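Local coordinates for a novel designed pore protein (Synthetic construct, PDB 6TMS) that probably forms a pore, by design, as an assembly of six helical-hairpin chains, at residues K21-D24 with K25-R28; A41-L44 with Q45-A48. All blocks are in the same frame, centred on the assembly; numbering follows the deposited sequence.

Contact 1. Residues K21-D24 with K25-R28; sequences KLED and KTRR
With CG anti to the backbone N (chi1 -154°), the aliphatic stem of K25 runs obliquely across L22, while D24, whose CG lies beside its own backbone N (chi1 -67°), turns its carboxylate to the side where R28 reaches. The setting is two turns of the α-helix 2-32, and four i to i+4 backbone bonds join its two halves, as in T26 N to L22 O at 2.7 Å. L22 suits the buried side: its CD1 packs on CD of K25, and its other surroundings include M52 on helix 39-68, which E23 and T26 also touch. Lysine suits the border, since its methylenes pack on leucine while NZ, beyond a bend at chi4, pairs outside this helix, in a salt bridge to an acidic side chain of another subunit. T26 lays its methyl CG2 against the backbone carbonyls of L22 and E23. On the exposed flank the opposite charges of D24 and R27 stay beyond salt-bridge range, with OD1 of D24 4.5 Å from NE of R27. A water connects D24 to R28 instead: it donates a weak bond to OD1 of D24 at 3.4 Å and, in the plane of the R28 guanidinium, accepts from NH2 at 2.9 Å.

Contact 2. Residues A41-L44 with Q45-A48; sequences AQSL and QLIA
L44 and I47 stand side by side near the start of helix 39-68, their side chains pointing the same way and their CD1 atoms 4.1 Å apart. This is an i to i+3 apolar pair on an α-helix, in a chain that folds as a helical hairpin within a six-chain assembly. Four successive i to i+4 bonds run through these two turns; the first, Q45 N to A41 O, measures 3.1 Å, and the last, A48 N to L44 O, has the same length.

The closely packed part consists of the buried S43, L46, I47 and A48, set between two neighbouring chains. L46 folds back over the preceding turn, with CD1 against Q42 O and CB against S43 O. I47 has CG1 beside its own backbone N (chi1 -85°), which lays that branch along the S43 carbonyl. Branched aliphatic residues suit this part because apolar side chains of other subunits pack on it, and I47 meets two of these subunits. Small residues let a neighbouring chain come close to the backbone: S43 packs on an apolar side chain of one subunit, and A48, with only a methyl, on one of the other.

L44 stands at the border, partly exposed and packed on a polar side chain of another subunit. The looser flank belongs to Q42 and Q45, also partly exposed. Glutamine fits there, its methylenes able to pack while the amide stays compatible with water. A chi1 of 153° sets CG of Q45 opposite the backbone nitrogen, and the extended chain carries the amide back along the helix toward Q42. The Q45 side chain also packs on a basic side chain of a neighbouring subunit. Between the two glutamines the approach is only a van der Waals one, with OE1 of Q45 lying 4.2 Å from CG of Q42.

How the contacts relate
From the N terminus, helix 2-32 runs most of its length before reaching contact 1, in its C-terminal half. A connection at 33-38 then reverses the chain, and contact 2 follows soon after helix 39-68 begins. Each contact spans about two helical turns and closes no longer loop; the two lie in series, neither nested nor crossing. Both therefore sit toward the connecting end of the hairpin, with centres 14 Å apart and nearest atoms about 5 Å apart, so they do not touch. Contact 1 faces helix 39-68 farther along, at M52, and also reaches another subunit, whereas residues 41-48 pack against two other subunits, joining the hairpin to its neighbours in the six-chain assembly.

Contact 1. Residues K21-D24 with K25-R28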
ATOM      1  N   LYS F  21       5.555 -18.620  -1.078  1.00 48.40           N
ATOM      2  CA  LYS F  21       6.997 -18.689  -1.315  1.00 45.81           C
ATOM      3  C   LYS F  21       7.730 -17.635  -0.490  1.00 37.95           C
ATOM      4  O   LYS F  21       8.698 -17.917   0.241  1.00 36.22           O
ATOM      5  CB  LYS F  21       7.161 -18.490  -2.852  1.00 49.05           C
ATOM      6  CG  LYS F  21       8.463 -17.991  -3.560  1.00 60.50           C
ATOM      7  CD  LYS F  21       8.173 -16.945  -4.668  1.00 39.72           C
ATOM      8  CE  LYS F  21       8.499 -15.568  -4.169  1.00 34.89           C
ATOM      9  NZ  LYS F  21       8.750 -14.616  -5.253  1.00 31.11           N
ATOM     10  N   LEU F  22       7.216 -16.432  -0.514  1.00 46.28           N
ATOM     11  CA  LEU F  22       7.865 -15.384   0.228  1.00 41.02           C
ATOM     12  C   LEU F  22       7.519 -15.448   1.698  1.00 35.09           C
ATOM     13  O   LEU F  22       8.213 -14.856   2.518  1.00 45.28           O
ATOM     14  CB  LEU F  22       7.525 -14.048  -0.397  1.00 41.96           C
ATOM     15  CG  LEU F  22       8.798 -13.208  -0.321  1.00 33.30           C
ATOM     16  CD1 LEU F  22       9.861 -13.783  -1.284  1.00 30.78           C
ATOM     17  CD2 LEU F  22       8.556 -11.727  -0.555  1.00 29.49           C
ATOM     18  N   GLU F  23       6.419 -16.072   2.046  1.00 39.01           N
ATOM     19  CA  GLU F  23       6.140 -16.230   3.448  1.00 36.30           C
ATOM     20  C   GLU F  23       7.130 -17.200   4.062  1.00 36.54           C
ATOM     21  O   GLU F  23       7.692 -16.907   5.115  1.00 36.03           O
ATOM     22  CB  GLU F  23       4.668 -16.586   3.589  1.00 33.92           C
ATOM     23  CG  GLU F  23       3.992 -15.249   3.780  1.00 30.61           C
ATOM     24  CD  GLU F  23       2.525 -15.183   3.616  1.00 29.65           C
ATOM     25  OE1 GLU F  23       1.850 -16.179   3.333  1.00 28.85           O
ATOM     26  OE2 GLU F  23       2.051 -14.043   3.699  1.00 27.06           O
ATOM     27  N   ASP F  24       7.529 -18.228   3.307  1.00 40.74           N
ATOM     28  CA  ASP F  24       8.569 -19.129   3.792  1.00 39.59           C
ATOM     29  C   ASP F  24       9.912 -18.393   3.866  1.00 39.69           C
ATOM     30  O   ASP F  24      10.644 -18.480   4.868  1.00 38.19           O
ATOM     31  CB  ASP F  24       8.679 -20.349   2.839  1.00 41.55           C
ATOM     32  CG  ASP F  24       7.411 -21.280   2.844  1.00 46.96           C
ATOM     33  OD1 ASP F  24       6.540 -21.105   3.714  1.00 41.65           O
ATOM     34  OD2 ASP F  24       7.327 -22.250   2.036  1.00 42.43           O
ATOM     35  N   LYS F  25      10.181 -17.568   2.847  1.00 42.06           N
ATOM     36  CA  LYS F  25      11.430 -16.822   2.785  1.00 40.66           C
ATOM     37  C   LYS F  25      11.507 -15.770   3.892  1.00 38.21           C
ATOM     38  O   LYS F  25      12.534 -15.651   4.563  1.00 39.22           O
ATOM     39  CB  LYS F  25      11.545 -16.185   1.402  1.00 39.32           C
ATOM     40  CG  LYS F  25      12.953 -15.899   0.890  1.00 35.74           C
ATOM     41  CD  LYS F  25      12.810 -14.936  -0.285  1.00 33.33           C
ATOM     42  CE  LYS F  25      14.095 -14.532  -0.954  1.00 32.20           C
ATOM     43  NZ  LYS F  25      13.890 -14.510  -2.420  1.00 32.99           N
ATOM     44  N   THR F  26      10.391 -15.074   4.153  1.00 41.58           N
ATOM     45  CA  THR F  26      10.338 -14.092   5.227  1.00 41.00           C
ATOM     46  C   THR F  26      10.439 -14.829   6.559  1.00 40.42           C
ATOM     47  O   THR F  26      11.301 -14.516   7.352  1.00 41.62           O
ATOM     48  CB  THR F  26       9.058 -13.182   5.049  1.00 38.43           C
ATOM     49  OG1 THR F  26       9.144 -11.899   5.707  1.00 37.95           O
ATOM     50  CG2 THR F  26       7.794 -13.806   5.502  1.00 38.18           C
ATOM     51  N   ARG F  27       9.821 -15.995   6.677  1.00 45.45           N
ATOM     52  CA  ARG F  27       9.832 -16.708   7.951  1.00 46.25           C
ATOM     53  C   ARG F  27      11.254 -17.056   8.381  1.00 48.47           C
ATOM     54  O   ARG F  27      11.724 -16.710   9.491  1.00 61.55           O
ATOM     55  CB  ARG F  27       8.993 -17.977   7.742  1.00 46.87           C
ATOM     56  CG  ARG F  27       8.339 -18.637   8.937  1.00 47.33           C
ATOM     57  CD  ARG F  27       7.849 -20.095   8.619  1.00 51.10           C
ATOM     58  NE  ARG F  27       6.495 -20.484   8.136  1.00 56.51           N
ATOM     59  CZ  ARG F  27       5.306 -20.197   8.693  1.00 50.57           C
ATOM     60  NH1 ARG F  27       4.198 -20.741   8.191  1.00 48.36           N
ATOM     61  NH2 ARG F  27       5.190 -19.352   9.707  1.00 50.95           N
ATOM     62  N   ARG F  28      11.994 -17.639   7.462  1.00 49.88           N
ATOM     63  CA  ARG F  28      13.288 -18.101   7.879  1.00 49.55           C
ATOM     64  C   ARG F  28      14.257 -16.930   7.863  1.00 51.79           C
ATOM     65  O   ARG F  28      15.012 -16.787   8.809  1.00 53.47           O
ATOM     66  CB  ARG F  28      13.582 -19.359   7.064  1.00 46.95           C
ATOM     67  CG  ARG F  28      12.420 -20.389   7.374  1.00 47.32           C
ATOM     68  CD  ARG F  28      12.460 -21.695   6.607  1.00 48.37           C
ATOM     69  NE  ARG F  28      11.193 -22.420   6.686  1.00 48.72           N
ATOM     70  CZ  ARG F  28      10.872 -23.237   7.681  1.00 53.33           C
ATOM     71  NH1 ARG F  28      11.676 -23.368   8.718  1.00 56.71           N
ATOM     72  NH2 ARG F  28       9.723 -23.882   7.670  1.00 53.08           N
TER
HETATM   73  O   HOH W   1       7.740 -23.593   5.621  1.00 56.70           O

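Contact 2. Residues A41-L44 with Q45-A48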
ATOM      1  N   ALA F  41      17.050  -1.748  11.361  1.00 29.17           N
ATOM      2  CA  ALA F  41      16.928  -3.079  10.807  1.00 30.40           C
ATOM      3  C   ALA F  41      15.727  -3.807  11.397  1.00 28.62           C
ATOM      4  O   ALA F  41      14.940  -4.435  10.675  1.00 28.20           O
ATOM      5  CB  ALA F  41      18.238  -3.812  11.054  1.00 31.15           C
ATOM      6  N   GLN F  42      15.543  -3.726  12.705  1.00 32.16           N
ATOM      7  CA  GLN F  42      14.368  -4.375  13.266  1.00 32.00           C
ATOM      8  C   GLN F  42      13.073  -3.770  12.696  1.00 30.25           C
ATOM      9  O   GLN F  42      12.114  -4.495  12.376  1.00 29.33           O
ATOM     10  CB  GLN F  42      14.461  -4.367  14.801  1.00 35.75           C
ATOM     11  CG  GLN F  42      15.636  -5.279  15.349  1.00 38.38           C
ATOM     12  CD  GLN F  42      16.398  -4.727  16.557  1.00 42.52           C
ATOM     13  OE1 GLN F  42      17.622  -4.761  16.578  1.00 45.68           O
ATOM     14  NE2 GLN F  42      15.684  -4.222  17.553  1.00 51.16           N
ATOM     15  N   SER F  43      13.020  -2.460  12.525  1.00 25.26           N
ATOM     16  CA  SER F  43      11.778  -1.901  12.011  1.00 24.99           C
ATOM     17  C   SER F  43      11.523  -2.387  10.584  1.00 23.99           C
ATOM     18  O   SER F  43      10.372  -2.449  10.137  1.00 23.62           O
ATOM     19  CB  SER F  43      11.785  -0.388  12.178  1.00 23.87           C
ATOM     20  OG  SER F  43      10.694  -0.042  13.011  1.00 24.66           O
ATOM     21  N   LEU F  44      12.591  -2.726   9.866  1.00 24.85           N
ATOM     22  CA  LEU F  44      12.497  -3.315   8.531  1.00 25.73           C
ATOM     23  C   LEU F  44      11.911  -4.728   8.552  1.00 24.34           C
ATOM     24  O   LEU F  44      11.130  -5.113   7.664  1.00 24.57           O
ATOM     25  CB  LEU F  44      13.898  -3.355   7.912  1.00 25.15           C
ATOM     26  CG  LEU F  44      14.423  -2.377   6.823  1.00 23.31           C
ATOM     27  CD1 LEU F  44      13.398  -1.371   6.303  1.00 23.58           C
ATOM     28  CD2 LEU F  44      15.677  -1.612   7.216  1.00 23.76           C
ATOM     29  N   GLN F  45      12.317  -5.528   9.532  1.00 29.63           N
ATOM     30  CA  GLN F  45      11.779  -6.882   9.635  1.00 31.39           C
ATOM     31  C   GLN F  45      10.274  -6.805   9.802  1.00 28.72           C
ATOM     32  O   GLN F  45       9.483  -7.528   9.162  1.00 29.27           O
ATOM     33  CB  GLN F  45      12.491  -7.545  10.841  1.00 31.03           C
ATOM     34  CG  GLN F  45      11.777  -8.708  11.666  1.00 39.11           C
ATOM     35  CD  GLN F  45      12.495  -9.099  13.010  1.00 34.36           C
ATOM     36  OE1 GLN F  45      13.265  -8.310  13.549  1.00 33.89           O
ATOM     37  NE2 GLN F  45      12.171 -10.282  13.570  1.00 35.44           N
ATOM     38  N   LEU F  46       9.892  -5.804  10.561  1.00 29.20           N
ATOM     39  CA  LEU F  46       8.523  -5.483  10.902  1.00 29.86           C
ATOM     40  C   LEU F  46       7.695  -4.993   9.717  1.00 23.15           C
ATOM     41  O   LEU F  46       6.522  -5.361   9.551  1.00 21.86           O
ATOM     42  CB  LEU F  46       8.676  -4.368  11.899  1.00 29.30           C
ATOM     43  CG  LEU F  46       8.190  -4.208  13.303  1.00 43.50           C
ATOM     44  CD1 LEU F  46       9.398  -4.092  14.259  1.00 34.72           C
ATOM     45  CD2 LEU F  46       7.365  -2.936  13.267  1.00 50.95           C
ATOM     46  N   ILE F  47       8.279  -4.105   8.923  1.00 24.48           N
ATOM     47  CA  ILE F  47       7.588  -3.525   7.781  1.00 23.57           C
ATOM     48  C   ILE F  47       7.280  -4.602   6.774  1.00 22.71           C
ATOM     49  O   ILE F  47       6.239  -4.596   6.112  1.00 22.09           O
ATOM     50  CB  ILE F  47       8.505  -2.464   7.144  1.00 22.90           C
ATOM     51  CG1 ILE F  47       8.380  -1.102   7.808  1.00 22.21           C
ATOM     52  CG2 ILE F  47       8.289  -2.340   5.619  1.00 21.07           C
ATOM     53  CD1 ILE F  47       9.709  -0.352   7.894  1.00 22.21           C
ATOM     54  N   ALA F  48       8.246  -5.496   6.606  1.00 24.93           N
ATOM     55  CA  ALA F  48       8.203  -6.577   5.639  1.00 23.73           C
ATOM     56  C   ALA F  48       7.135  -7.596   5.969  1.00 20.59           C
ATOM     57  O   ALA F  48       6.549  -8.219   5.072  1.00 22.29           O
ATOM     58  CB  ALA F  48       9.567  -7.231   5.666  1.00 25.13           C
TER